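Local coordinates for GMP reductase (Trypanosoma brucei brucei, PDB 6JIG), which probably catalyses the NADPH-dependent deamination of GMP to IMP, and is allosterically regulated through CBS domains that bind guanine nucleotides, at residues V91-A94 with L98-S101; V127-V132 with L204-L209; R139-I144 with P195-N200. The protein carries 1 engineered substitution. One frame throughout, in Å; residues are numbered along the deposited sequence.

Contact 1: V91-A94 with L98-S101. With 5GP (guanosine-5'-monophosphate), chain C.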
ATOM      1  N   VAL A  91       0.104  47.186  -0.655  1.00 38.17           N
ATOM      2  CA  VAL A  91      -1.309  46.933  -0.385  1.00 35.19           C
ATOM      3  C   VAL A  91      -2.098  48.238  -0.459  1.00 35.05           C
ATOM      4  O   VAL A  91      -3.182  48.300  -1.046  1.00 37.40           O
ATOM      5  CB  VAL A  91      -1.489  46.251   0.980  1.00 34.56           C
ATOM      6  CG1 VAL A  91      -2.984  46.101   1.294  1.00 36.96           C
ATOM      7  CG2 VAL A  91      -0.802  44.870   0.993  1.00 36.61           C
ATOM      8  N   LYS A  92      -1.568  49.293   0.162  1.00 40.50           N
ATOM      9  CA  LYS A  92      -2.261  50.580   0.175  1.00 38.90           C
ATOM     10  C   LYS A  92      -2.364  51.175  -1.218  1.00 41.75           C
ATOM     11  O   LYS A  92      -3.292  51.943  -1.502  1.00 39.96           O
ATOM     12  CB  LYS A  92      -1.531  51.539   1.114  1.00 36.72           C
ATOM     13  CG  LYS A  92      -1.734  51.197   2.580  1.00 41.82           C
ATOM     14  CD  LYS A  92      -3.232  51.015   2.876  1.00 40.42           C
ATOM     15  CE  LYS A  92      -3.529  50.979   4.382  1.00 36.16           C
ATOM     16  NZ  LYS A  92      -5.025  50.862   4.567  1.00 35.95           N
ATOM     17  N   ARG A  93      -1.443  50.808  -2.103  1.00 42.48           N
ATOM     18  CA  ARG A  93      -1.402  51.334  -3.459  1.00 42.57           C
ATOM     19  C   ARG A  93      -2.343  50.596  -4.406  1.00 46.17           C
ATOM     20  O   ARG A  93      -2.575  51.076  -5.525  1.00 46.46           O
ATOM     21  CB  ARG A  93       0.058  51.278  -3.949  1.00 45.11           C
ATOM     22  CG  ARG A  93       0.444  52.310  -4.976  1.00 49.28           C
ATOM     23  CD  ARG A  93       0.671  53.694  -4.398  1.00 48.57           C
ATOM     24  NE  ARG A  93       0.726  54.671  -5.482  1.00 53.41           N
ATOM     25  CZ  ARG A  93       1.383  55.825  -5.442  1.00 50.53           C
ATOM     26  NH1 ARG A  93       2.074  56.190  -4.365  1.00 49.55           N
ATOM     27  NH2 ARG A  93       1.352  56.614  -6.497  1.00 50.21           N
ATOM     28  N   ALA A  94      -2.939  49.480  -3.967  1.00 39.92           N
ATOM     29  CA  ALA A  94      -3.767  48.678  -4.862  1.00 43.58           C
ATOM     30  C   ALA A  94      -4.960  49.467  -5.395  1.00 44.82           C
ATOM     31  O   ALA A  94      -5.345  49.313  -6.561  1.00 41.01           O
ATOM     32  CB  ALA A  94      -4.250  47.422  -4.144  1.00 44.92           C
ATOM     33  N   LEU A  98      -8.682  59.219  -3.692  1.00 39.18           N
ATOM     34  CA  LEU A  98      -7.681  60.186  -4.132  1.00 44.45           C
ATOM     35  C   LEU A  98      -6.318  59.506  -4.094  1.00 45.14           C
ATOM     36  O   LEU A  98      -5.833  59.135  -3.020  1.00 46.56           O
ATOM     37  CB  LEU A  98      -7.686  61.425  -3.241  1.00 43.20           C
ATOM     38  CG  LEU A  98      -8.971  62.250  -3.136  1.00 45.68           C
ATOM     39  CD1 LEU A  98      -8.691  63.509  -2.320  1.00 48.90           C
ATOM     40  CD2 LEU A  98      -9.494  62.621  -4.497  1.00 49.28           C
ATOM     41  N   ILE A  99      -5.706  59.326  -5.260  1.00 41.41           N
ATOM     42  CA  ILE A  99      -4.365  58.751  -5.319  1.00 39.16           C
ATOM     43  C   ILE A  99      -3.360  59.836  -4.961  1.00 46.11           C
ATOM     44  O   ILE A  99      -3.236  60.840  -5.674  1.00 43.35           O
ATOM     45  CB  ILE A  99      -4.068  58.160  -6.704  1.00 40.90           C
ATOM     46  CG1 ILE A  99      -5.124  57.122  -7.078  1.00 39.54           C
ATOM     47  CG2 ILE A  99      -2.676  57.543  -6.725  1.00 42.96           C
ATOM     48  CD1 ILE A  99      -5.136  56.775  -8.568  1.00 40.85           C
ATOM     49  N   GLU A 100      -2.639  59.637  -3.860  1.00 43.61           N
ATOM     50  CA  GLU A 100      -1.585  60.562  -3.491  1.00 45.26           C
ATOM     51  C   GLU A 100      -0.318  60.218  -4.259  1.00 46.92           C
ATOM     52  O   GLU A 100      -0.069  59.057  -4.596  1.00 48.45           O
ATOM     53  CB  GLU A 100      -1.326  60.526  -1.983  1.00 50.36           C
ATOM     54  CG  GLU A 100      -2.489  61.044  -1.141  1.00 49.55           C
ATOM     55  CD  GLU A 100      -2.109  61.285   0.321  1.00 56.62           C
ATOM     56  OE1 GLU A 100      -0.961  60.968   0.707  1.00 57.54           O
ATOM     57  OE2 GLU A 100      -2.964  61.789   1.083  1.00 61.00           O
ATOM     58  N   SER A 101       0.471  61.247  -4.554  1.00 46.03           N
ATOM     59  CA  SER A 101       1.712  61.111  -5.309  1.00 48.65           C
ATOM     60  C   SER A 101       1.560  60.215  -6.545  1.00 47.87           C
ATOM     61  O   SER A 101       2.297  59.236  -6.700  1.00 46.11           O
ATOM     62  CB  SER A 101       2.824  60.597  -4.410  1.00 50.72           C
ATOM     63  OG  SER A 101       2.909  61.386  -3.239  1.00 54.05           O
TER
HETATM   64  P   5GP C 602      -5.759  51.324 -14.255  1.00 71.80           P
HETATM   65  O1P 5GP C 602      -7.135  51.601 -14.814  1.00 64.00           O
HETATM   66  O2P 5GP C 602      -4.892  52.554 -14.078  1.00 55.04           O
HETATM   67  O3P 5GP C 602      -5.090  50.033 -14.688  1.00 66.18           O
HETATM   68  O5' 5GP C 602      -6.020  51.056 -12.718  1.00 57.91           O
HETATM   69  C5' 5GP C 602      -5.454  51.951 -11.790  1.00 49.09           C
HETATM   70  C4' 5GP C 602      -5.391  51.358 -10.419  1.00 45.59           C
HETATM   71  O4' 5GP C 602      -4.037  51.566  -9.916  1.00 41.27           O
HETATM   72  C3' 5GP C 602      -6.331  52.064  -9.447  1.00 44.94           C
HETATM   73  O3' 5GP C 602      -6.851  51.148  -8.482  1.00 40.68           O
HETATM   74  C2' 5GP C 602      -5.412  53.093  -8.796  1.00 41.24           C
HETATM   75  O2' 5GP C 602      -5.828  53.576  -7.538  1.00 41.83           O
HETATM   76  C1' 5GP C 602      -4.091  52.327  -8.729  1.00 42.80           C
HETATM   77  N9  5GP C 602      -2.939  53.223  -8.665  1.00 41.02           N
HETATM   78  C8  5GP C 602      -2.143  53.354  -7.592  1.00 40.99           C
HETATM   79  N7  5GP C 602      -1.221  54.303  -7.832  1.00 41.40           N
HETATM   80  C5  5GP C 602      -1.462  54.803  -9.069  1.00 42.18           C
HETATM   81  C6  5GP C 602      -0.841  55.788  -9.825  1.00 41.58           C
HETATM   82  O6  5GP C 602       0.144  56.400  -9.361  1.00 43.30           O
HETATM   83  N1  5GP C 602      -1.307  56.072 -11.046  1.00 41.70           N
HETATM   84  C2  5GP C 602      -2.361  55.417 -11.558  1.00 43.30           C
HETATM   85  N2  5GP C 602      -2.790  55.752 -12.803  1.00 43.02           N
HETATM   86  N3  5GP C 602      -2.993  54.435 -10.844  1.00 43.20           N
HETATM   87  C4  5GP C 602      -2.554  54.121  -9.595  1.00 42.29           C
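Arg93 reads a guanine base while holding on to Ser101, and a single nitrogen does both: Arg93 NH2 is 2.8 Å from Ser101 O, in a nearly straight hydrogen bond of 163°. A second hydrogen bond runs from Arg93 NH2 to O6 of the bound GMP, at 3.1 Å. The guanidinium meets Ser101 O edge-on, almost in its own plane, although seen from the carbonyl the donor stands well above the C=O plane. Arg93 NE supplies the third bond, reaching N7 of the base at 3.1 Å. This two-pronged grip on N7 and O6 is a familiar way of recognising the Hoogsteen edge of guanine, and here it belongs to a nucleotide site of the CBS pair, through which this enzyme is allosterically regulated and where GTP is also bound by Arg93. A bend about the CB-CG bond, chi2 77°, turns the arginine chain so that NE and NH2 face the base. Glu100 O lies over one face of the guanidinium without bonding to it. Ile99 adds an apolar surface: its CG2 rests on a face of the purine, 3.7 Å from N7, while CD1 of the same residue approaches the ribose O2' at 3.4 Å. Farther out, Ala94 O accepts a hydrogen bond from Arg123 NE, and backbone bonds to Leu206 hold Ile99 on the strand that is outermost, within this chain, in an antiparallel sheet. On helix 81-93, next to Arg93 in sequence, Lys92 NZ forms salt bridges with Asp224 and Asp254 and also bonds Leu229 O.

Contact 2: V127-V132 with L204-L209. With 5GP (guanosine-5'-monophosphate), chain C.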
ATOM      1  N   VAL A 127       0.748  50.500 -12.908  1.00 45.87           N
ATOM      2  CA  VAL A 127      -0.274  51.536 -12.948  1.00 44.82           C
ATOM      3  C   VAL A 127      -0.725  51.713 -14.394  1.00 48.37           C
ATOM      4  O   VAL A 127      -0.049  51.295 -15.335  1.00 50.92           O
ATOM      5  CB  VAL A 127       0.219  52.875 -12.349  1.00 45.87           C
ATOM      6  CG1 VAL A 127       0.648  52.684 -10.888  1.00 43.75           C
ATOM      7  CG2 VAL A 127       1.374  53.437 -13.165  1.00 45.31           C
ATOM      8  N   GLY A 128      -1.897  52.319 -14.566  1.00 51.37           N
ATOM      9  CA  GLY A 128      -2.502  52.370 -15.883  1.00 52.83           C
ATOM     10  C   GLY A 128      -2.260  53.661 -16.636  1.00 53.94           C
ATOM     11  O   GLY A 128      -2.458  53.732 -17.849  1.00 53.21           O
ATOM     12  N   CYS A 129      -1.820  54.690 -15.934  1.00 48.19           N
ATOM     13  CA  CYS A 129      -1.542  55.940 -16.603  1.00 47.34           C
ATOM     14  C   CYS A 129      -0.408  56.637 -15.873  1.00 45.30           C
ATOM     15  O   CYS A 129      -0.108  56.343 -14.713  1.00 47.68           O
ATOM     16  CB  CYS A 129      -2.821  56.794 -16.702  1.00 47.01           C
ATOM     17  SG  CYS A 129      -3.159  57.836 -15.291  1.00 51.18           S
ATOM     18  N   LEU A 130       0.279  57.511 -16.598  1.00 45.30           N
ATOM     19  CA  LEU A 130       1.274  58.403 -16.031  1.00 44.80           C
ATOM     20  C   LEU A 130       0.876  59.824 -16.390  1.00 47.36           C
ATOM     21  O   LEU A 130       0.510  60.099 -17.537  1.00 47.10           O
ATOM     22  CB  LEU A 130       2.686  58.113 -16.570  1.00 44.84           C
ATOM     23  CG  LEU A 130       3.227  56.682 -16.528  1.00 48.22           C
ATOM     24  CD1 LEU A 130       4.542  56.593 -17.309  1.00 47.80           C
ATOM     25  CD2 LEU A 130       3.423  56.214 -15.085  1.00 44.25           C
ATOM     26  N   LEU A 131       0.927  60.725 -15.413  1.00 46.22           N
ATOM     27  CA  LEU A 131       0.656  62.130 -15.680  1.00 47.00           C
ATOM     28  C   LEU A 131       1.937  62.790 -16.171  1.00 47.25           C
ATOM     29  O   LEU A 131       3.004  62.605 -15.580  1.00 45.72           O
ATOM     30  CB  LEU A 131       0.104  62.822 -14.433  1.00 44.36           C
ATOM     31  CG  LEU A 131      -1.213  62.100 -14.110  1.00 50.17           C
ATOM     32  CD1 LEU A 131      -1.474  61.950 -12.617  1.00 47.93           C
ATOM     33  CD2 LEU A 131      -2.402  62.727 -14.839  1.00 48.24           C
ATOM     34  N   VAL A 132       1.835  63.522 -17.272  1.00 47.99           N
ATOM     35  CA  VAL A 132       2.985  64.201 -17.855  1.00 50.36           C
ATOM     36  C   VAL A 132       3.103  65.571 -17.203  1.00 48.19           C
ATOM     37  O   VAL A 132       2.152  66.359 -17.223  1.00 51.50           O
ATOM     38  CB  VAL A 132       2.849  64.321 -19.380  1.00 49.76           C
ATOM     39  CG1 VAL A 132       4.114  64.919 -19.979  1.00 51.41           C
ATOM     40  CG2 VAL A 132       2.564  62.957 -19.981  1.00 49.14           C
ATOM     41  N   LEU A 204      -1.782  67.444  -7.715  1.00 45.77           N
ATOM     42  CA  LEU A 204      -1.968  67.075  -6.312  1.00 47.00           C
ATOM     43  C   LEU A 204      -2.452  65.642  -6.126  1.00 44.27           C
ATOM     44  O   LEU A 204      -1.847  64.881  -5.358  1.00 48.14           O
ATOM     45  CB  LEU A 204      -2.952  68.038  -5.633  1.00 47.11           C
ATOM     46  CG  LEU A 204      -2.581  69.523  -5.679  1.00 48.03           C
ATOM     47  CD1 LEU A 204      -3.694  70.342  -5.054  1.00 47.14           C
ATOM     48  CD2 LEU A 204      -1.259  69.751  -4.966  1.00 48.85           C
ATOM     49  N   TYR A 205      -3.534  65.251  -6.801  1.00 43.27           N
ATOM     50  CA  TYR A 205      -4.057  63.889  -6.718  1.00 42.07           C
ATOM     51  C   TYR A 205      -4.475  63.428  -8.104  1.00 46.05           C
ATOM     52  O   TYR A 205      -4.502  64.204  -9.066  1.00 44.26           O
ATOM     53  CB  TYR A 205      -5.271  63.781  -5.776  1.00 41.21           C
ATOM     54  CG  TYR A 205      -5.048  64.314  -4.384  1.00 47.49           C
ATOM     55  CD1 TYR A 205      -4.393  63.553  -3.418  1.00 47.91           C
ATOM     56  CD2 TYR A 205      -5.496  65.576  -4.030  1.00 45.59           C
ATOM     57  CE1 TYR A 205      -4.181  64.055  -2.138  1.00 51.74           C
ATOM     58  CE2 TYR A 205      -5.299  66.078  -2.761  1.00 51.81           C
ATOM     59  CZ  TYR A 205      -4.638  65.319  -1.818  1.00 57.42           C
ATOM     60  OH  TYR A 205      -4.441  65.841  -0.555  1.00 59.48           O
ATOM     61  N   LEU A 206      -4.841  62.150  -8.187  1.00 41.35           N
ATOM     62  CA  LEU A 206      -5.483  61.590  -9.365  1.00 39.44           C
ATOM     63  C   LEU A 206      -6.663  60.743  -8.920  1.00 39.80           C
ATOM     64  O   LEU A 206      -6.559  59.993  -7.941  1.00 40.16           O
ATOM     65  CB  LEU A 206      -4.496  60.750 -10.185  1.00 42.07           C
ATOM     66  CG  LEU A 206      -5.122  59.947 -11.324  1.00 40.93           C
ATOM     67  CD1 LEU A 206      -5.603  60.920 -12.420  1.00 42.05           C
ATOM     68  CD2 LEU A 206      -4.123  58.918 -11.871  1.00 41.87           C
ATOM     69  N   VAL A 207      -7.788  60.873  -9.624  1.00 38.14           N
ATOM     70  CA  VAL A 207      -8.929  59.981  -9.451  1.00 43.07           C
ATOM     71  C   VAL A 207      -9.138  59.229 -10.758  1.00 43.50           C
ATOM     72  O   VAL A 207      -9.191  59.845 -11.829  1.00 43.69           O
ATOM     73  CB  VAL A 207     -10.205  60.740  -9.044  1.00 42.16           C
ATOM     74  CG1 VAL A 207     -11.290  59.751  -8.621  1.00 39.05           C
ATOM     75  CG2 VAL A 207      -9.904  61.735  -7.926  1.00 40.98           C
ATOM     76  N   THR A 208      -9.245  57.903 -10.674  1.00 40.93           N
ATOM     77  CA  THR A 208      -9.398  57.062 -11.852  1.00 40.25           C
ATOM     78  C   THR A 208     -10.770  56.405 -11.878  1.00 42.72           C
ATOM     79  O   THR A 208     -11.372  56.123 -10.835  1.00 41.72           O
ATOM     80  CB  THR A 208      -8.328  55.964 -11.909  1.00 47.22           C
ATOM     81  OG1 THR A 208      -8.607  54.985 -10.905  1.00 43.22           O
ATOM     82  CG2 THR A 208      -6.967  56.540 -11.664  1.00 44.19           C
ATOM     83  N   LEU A 209     -11.241  56.144 -13.096  1.00 40.39           N
ATOM     84  CA  LEU A 209     -12.518  55.471 -13.278  1.00 45.40           C
ATOM     85  C   LEU A 209     -12.523  54.106 -12.605  1.00 42.56           C
ATOM     86  O   LEU A 209     -13.540  53.696 -12.030  1.00 41.60           O
ATOM     87  CB  LEU A 209     -12.816  55.340 -14.771  1.00 43.40           C
ATOM     88  CG  LEU A 209     -13.984  54.477 -15.222  1.00 46.77           C
ATOM     89  CD1 LEU A 209     -15.294  55.025 -14.669  1.00 46.69           C
ATOM     90  CD2 LEU A 209     -14.019  54.414 -16.735  1.00 49.76           C
TER
HETATM   91  P   5GP C 602      -5.759  51.324 -14.255  1.00 71.80           P
HETATM   92  O1P 5GP C 602      -7.135  51.601 -14.814  1.00 64.00           O
HETATM   93  O2P 5GP C 602      -4.892  52.554 -14.078  1.00 55.04           O
HETATM   94  O3P 5GP C 602      -5.090  50.033 -14.688  1.00 66.18           O
HETATM   95  O5' 5GP C 602      -6.020  51.056 -12.718  1.00 57.91           O
HETATM   96  C5' 5GP C 602      -5.454  51.951 -11.790  1.00 49.09           C
HETATM   97  C4' 5GP C 602      -5.391  51.358 -10.419  1.00 45.59           C
HETATM   98  O4' 5GP C 602      -4.037  51.566  -9.916  1.00 41.27           O
HETATM   99  C3' 5GP C 602      -6.331  52.064  -9.447  1.00 44.94           C
HETATM  100  O3' 5GP C 602      -6.851  51.148  -8.482  1.00 40.68           O
HETATM  101  C2' 5GP C 602      -5.412  53.093  -8.796  1.00 41.24           C
HETATM  102  O2' 5GP C 602      -5.828  53.576  -7.538  1.00 41.83           O
HETATM  103  C1' 5GP C 602      -4.091  52.327  -8.729  1.00 42.80           C
HETATM  104  N9  5GP C 602      -2.939  53.223  -8.665  1.00 41.02           N
HETATM  105  C8  5GP C 602      -2.143  53.354  -7.592  1.00 40.99           C
HETATM  106  N7  5GP C 602      -1.221  54.303  -7.832  1.00 41.40           N
HETATM  107  C5  5GP C 602      -1.462  54.803  -9.069  1.00 42.18           C
HETATM  108  C6  5GP C 602      -0.841  55.788  -9.825  1.00 41.58           C
HETATM  109  O6  5GP C 602       0.144  56.400  -9.361  1.00 43.30           O
HETATM  110  N1  5GP C 602      -1.307  56.072 -11.046  1.00 41.70           N
HETATM  111  C2  5GP C 602      -2.361  55.417 -11.558  1.00 43.30           C
HETATM  112  N2  5GP C 602      -2.790  55.752 -12.803  1.00 43.02           N
HETATM  113  N3  5GP C 602      -2.993  54.435 -10.844  1.00 43.20           N
HETATM  114  C4  5GP C 602      -2.554  54.121  -9.595  1.00 42.29           C
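Leu206 reaches across to Leu131 and Cys129. Its CB meets CD1 of Leu131 at 4.1 Å, the two leucines crossing obliquely. CB already points at the other segment; with CG anti to the backbone N, chi1 171°, the chain then turns toward Cys129 and the guanine. At the tip CD2 lies 3.7 Å from Cys129 SG, and the same methyl sits over the exocyclic amine of the guanine, 3.6 Å from N2. Strand 203-208 and strand 129-133 belong to different sheets of the paired CBS repeats, and the nucleotide is held at the cleft where these sheets face each other. Cys129 SG comes to 3.3 Å from N2 near the purine plane, and Cys129 O accepts a weak hydrogen bond from that amine. Val127 covers the other face of the base from Leu206, with CG1 3.5 Å from C5. Lacking a side chain, Gly128 lets its CA approach the phosphate, 3.0 Å from O2P. Thr208 caps the following helix, its OG1 bonded to the backbone N of Asp211, which itself binds the nucleotide through OD2.

Contact 3: R139-I144 with P195-N200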
ATOM      1  N   ARG A 139       5.798  69.649 -10.843  1.00 61.02           N
ATOM      2  CA  ARG A 139       4.688  68.784 -11.253  1.00 56.42           C
ATOM      3  C   ARG A 139       3.544  69.589 -11.865  1.00 55.24           C
ATOM      4  O   ARG A 139       2.367  69.313 -11.627  1.00 55.07           O
ATOM      5  CB  ARG A 139       4.184  67.941 -10.077  1.00 55.80           C
ATOM      6  CG  ARG A 139       5.234  67.025  -9.486  1.00 57.19           C
ATOM      7  CD  ARG A 139       4.638  66.096  -8.433  1.00 60.10           C
ATOM      8  NE  ARG A 139       5.491  64.929  -8.221  1.00 63.55           N
ATOM      9  CZ  ARG A 139       5.072  63.665  -8.240  1.00 59.46           C
ATOM     10  NH1 ARG A 139       3.787  63.369  -8.446  1.00 56.58           N
ATOM     11  NH2 ARG A 139       5.944  62.690  -8.035  1.00 60.39           N
ATOM     12  N   LYS A 140       3.889  70.609 -12.650  1.00 56.98           N
ATOM     13  CA  LYS A 140       2.889  71.311 -13.443  1.00 55.90           C
ATOM     14  C   LYS A 140       2.350  70.356 -14.503  1.00 51.99           C
ATOM     15  O   LYS A 140       3.120  69.787 -15.281  1.00 51.78           O
ATOM     16  CB  LYS A 140       3.490  72.564 -14.085  1.00 53.16           C
ATOM     17  N   LEU A 141       1.035  70.165 -14.525  1.00 53.53           N
ATOM     18  CA  LEU A 141       0.431  69.127 -15.355  1.00 53.04           C
ATOM     19  C   LEU A 141       0.427  69.553 -16.820  1.00 52.78           C
ATOM     20  O   LEU A 141      -0.157  70.583 -17.172  1.00 52.45           O
ATOM     21  CB  LEU A 141      -0.985  68.825 -14.872  1.00 49.52           C
ATOM     22  CG  LEU A 141      -1.715  67.686 -15.586  1.00 50.70           C
ATOM     23  CD1 LEU A 141      -1.032  66.343 -15.300  1.00 51.72           C
ATOM     24  CD2 LEU A 141      -3.176  67.646 -15.175  1.00 46.50           C
ATOM     25  N   LEU A 142       1.061  68.748 -17.675  1.00 52.45           N
ATOM     26  CA  LEU A 142       1.068  69.008 -19.111  1.00 53.33           C
ATOM     27  C   LEU A 142       0.148  68.088 -19.894  1.00 54.64           C
ATOM     28  O   LEU A 142      -0.281  68.450 -20.996  1.00 52.45           O
ATOM     29  CB  LEU A 142       2.486  68.873 -19.674  1.00 51.51           C
ATOM     30  CG  LEU A 142       3.589  69.566 -18.876  1.00 54.15           C
ATOM     31  CD1 LEU A 142       4.958  69.312 -19.493  1.00 53.53           C
ATOM     32  CD2 LEU A 142       3.320  71.062 -18.738  1.00 57.46           C
ATOM     33  N   GLY A 143      -0.157  66.911 -19.362  1.00 50.97           N
ATOM     34  CA  GLY A 143      -1.002  65.980 -20.076  1.00 50.42           C
ATOM     35  C   GLY A 143      -0.964  64.620 -19.409  1.00 50.13           C
ATOM     36  O   GLY A 143      -0.512  64.479 -18.273  1.00 47.01           O
ATOM     37  N   ILE A 144      -1.426  63.621 -20.147  1.00 48.23           N
ATOM     38  CA  ILE A 144      -1.580  62.281 -19.600  1.00 46.99           C
ATOM     39  C   ILE A 144      -1.251  61.264 -20.683  1.00 50.98           C
ATOM     40  O   ILE A 144      -1.561  61.470 -21.863  1.00 51.62           O
ATOM     41  CB  ILE A 144      -3.006  62.079 -19.038  1.00 45.66           C
ATOM     42  CG1 ILE A 144      -3.101  60.776 -18.236  1.00 46.68           C
ATOM     43  CG2 ILE A 144      -4.046  62.126 -20.148  1.00 47.12           C
ATOM     44  CD1 ILE A 144      -4.439  60.581 -17.577  1.00 45.01           C
ATOM     45  N   PRO A 195      -7.318  64.247 -12.841  1.00 43.47           N
ATOM     46  CA  PRO A 195      -6.322  64.779 -11.912  1.00 44.03           C
ATOM     47  C   PRO A 195      -6.889  65.949 -11.121  1.00 45.94           C
ATOM     48  O   PRO A 195      -7.756  66.691 -11.590  1.00 44.41           O
ATOM     49  CB  PRO A 195      -5.182  65.228 -12.830  1.00 44.80           C
ATOM     50  CG  PRO A 195      -5.826  65.446 -14.143  1.00 46.90           C
ATOM     51  CD  PRO A 195      -6.965  64.499 -14.249  1.00 47.25           C
ATOM     52  N   ILE A 196      -6.408  66.083  -9.891  1.00 44.42           N
ATOM     53  CA  ILE A 196      -6.708  67.220  -9.031  1.00 45.73           C
ATOM     54  C   ILE A 196      -5.451  68.069  -8.967  1.00 45.15           C
ATOM     55  O   ILE A 196      -4.386  67.578  -8.574  1.00 45.20           O
ATOM     56  CB  ILE A 196      -7.142  66.776  -7.625  1.00 44.11           C
ATOM     57  CG1 ILE A 196      -8.204  65.677  -7.698  1.00 43.17           C
ATOM     58  CG2 ILE A 196      -7.587  67.992  -6.785  1.00 44.02           C
ATOM     59  CD1 ILE A 196      -9.461  66.072  -8.425  1.00 46.29           C
ATOM     60  N   VAL A 197      -5.559  69.339  -9.359  1.00 45.87           N
ATOM     61  CA  VAL A 197      -4.400  70.218  -9.364  1.00 48.88           C
ATOM     62  C   VAL A 197      -4.623  71.369  -8.393  1.00 51.12           C
ATOM     63  O   VAL A 197      -5.744  71.650  -7.961  1.00 51.44           O
ATOM     64  CB  VAL A 197      -4.076  70.766 -10.768  1.00 50.08           C
ATOM     65  CG1 VAL A 197      -3.667  69.645 -11.698  1.00 50.77           C
ATOM     66  CG2 VAL A 197      -5.261  71.527 -11.317  1.00 49.85           C
ATOM     67  N   GLY A 198      -3.527  72.048  -8.067  1.00 48.66           N
ATOM     68  CA  GLY A 198      -3.560  73.192  -7.184  1.00 57.32           C
ATOM     69  C   GLY A 198      -3.858  74.483  -7.925  1.00 60.52           C
ATOM     70  O   GLY A 198      -4.236  74.496  -9.099  1.00 56.50           O
ATOM     71  N   GLN A 199      -3.679  75.597  -7.206  1.00 64.23           N
ATOM     72  CA  GLN A 199      -4.008  76.895  -7.783  1.00 64.86           C
ATOM     73  C   GLN A 199      -3.036  77.280  -8.892  1.00 65.34           C
ATOM     74  O   GLN A 199      -3.400  78.049  -9.789  1.00 68.65           O
ATOM     75  CB  GLN A 199      -4.038  77.967  -6.689  1.00 55.31           C
ATOM     76  CG  GLN A 199      -3.389  77.535  -5.377  1.00 60.76           C
ATOM     77  N   ASN A 200      -1.815  76.742  -8.863  1.00 63.69           N
ATOM     78  CA  ASN A 200      -0.803  77.003  -9.881  1.00 64.62           C
ATOM     79  C   ASN A 200      -0.651  75.841 -10.869  1.00 65.42           C
ATOM     80  O   ASN A 200       0.435  75.634 -11.427  1.00 65.87           O
ATOM     81  CB  ASN A 200       0.540  77.318  -9.217  1.00 65.59           C
TER
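Leu141, whose side chain reaches Pro195 and Val197, is fixed through its backbone, which is hydrogen-bonded to Gly201; one residue on, a probable hydrogen bond from Leu142 N to Val132 O ties it to the neighbouring strand 129-133. Between residues 139-144 and 195-200 themselves the interaction is wholly apolar, and one methyl carries it. CD2 of Leu141 rests against the proline ring, 3.6 Å from Pro195 CG and 3.9 Å from Pro195 CB, the leucine chain crossing the ring at about a right angle. The same methyl, Leu141 CD2, meets CG1 of Val197 at 4.0 Å, so it lies against two residues that stand two apart on one strand. Leucine CG is anti to the backbone N, chi1 -176°, which carries the branch away from its own strand and toward the other. The intervening residue, Ile196, points away. A classic beta bulge follows Leu141, where Leu142 and Gly143 share Val132 as their partner on strand 129-133. Ile144 joins Pro195 in touching Met169 and Leu141 in leaning on Leu131. The arrangement packs the sheets of the paired CBS repeats against each other away from the nucleotide, the Pro195 side chain being about 10 Å from the bound GMP. Strand 141-146 of the mixed sheet, lying between 129-133 and 164-165, is thereby joined to strand 193-197, an outer strand of the antiparallel sheet that is flanked within this chain by 203-208.

The three contacts follow one another outward through the CBS region, with centres 10 Å apart from contact 1 to contact 2, 11 Å from contact 2 to contact 3, and 18 Å from first to last. Along the chain contact 1 is complete first; both segments of contact 3 then fall between those of contact 2. Strands 99-100, 203-208 and 193-197 form one antiparallel sheet that all three share, while strands 129-133 and 141-146, neighbours in a mixed sheet, bring in the opposing partners of contacts 2 and 3. Contacts 1 and 2 touch the same GMP, so the nucleotide connects Arg93, on helix 81-93, with both sheets, consistent with regulation through this domain.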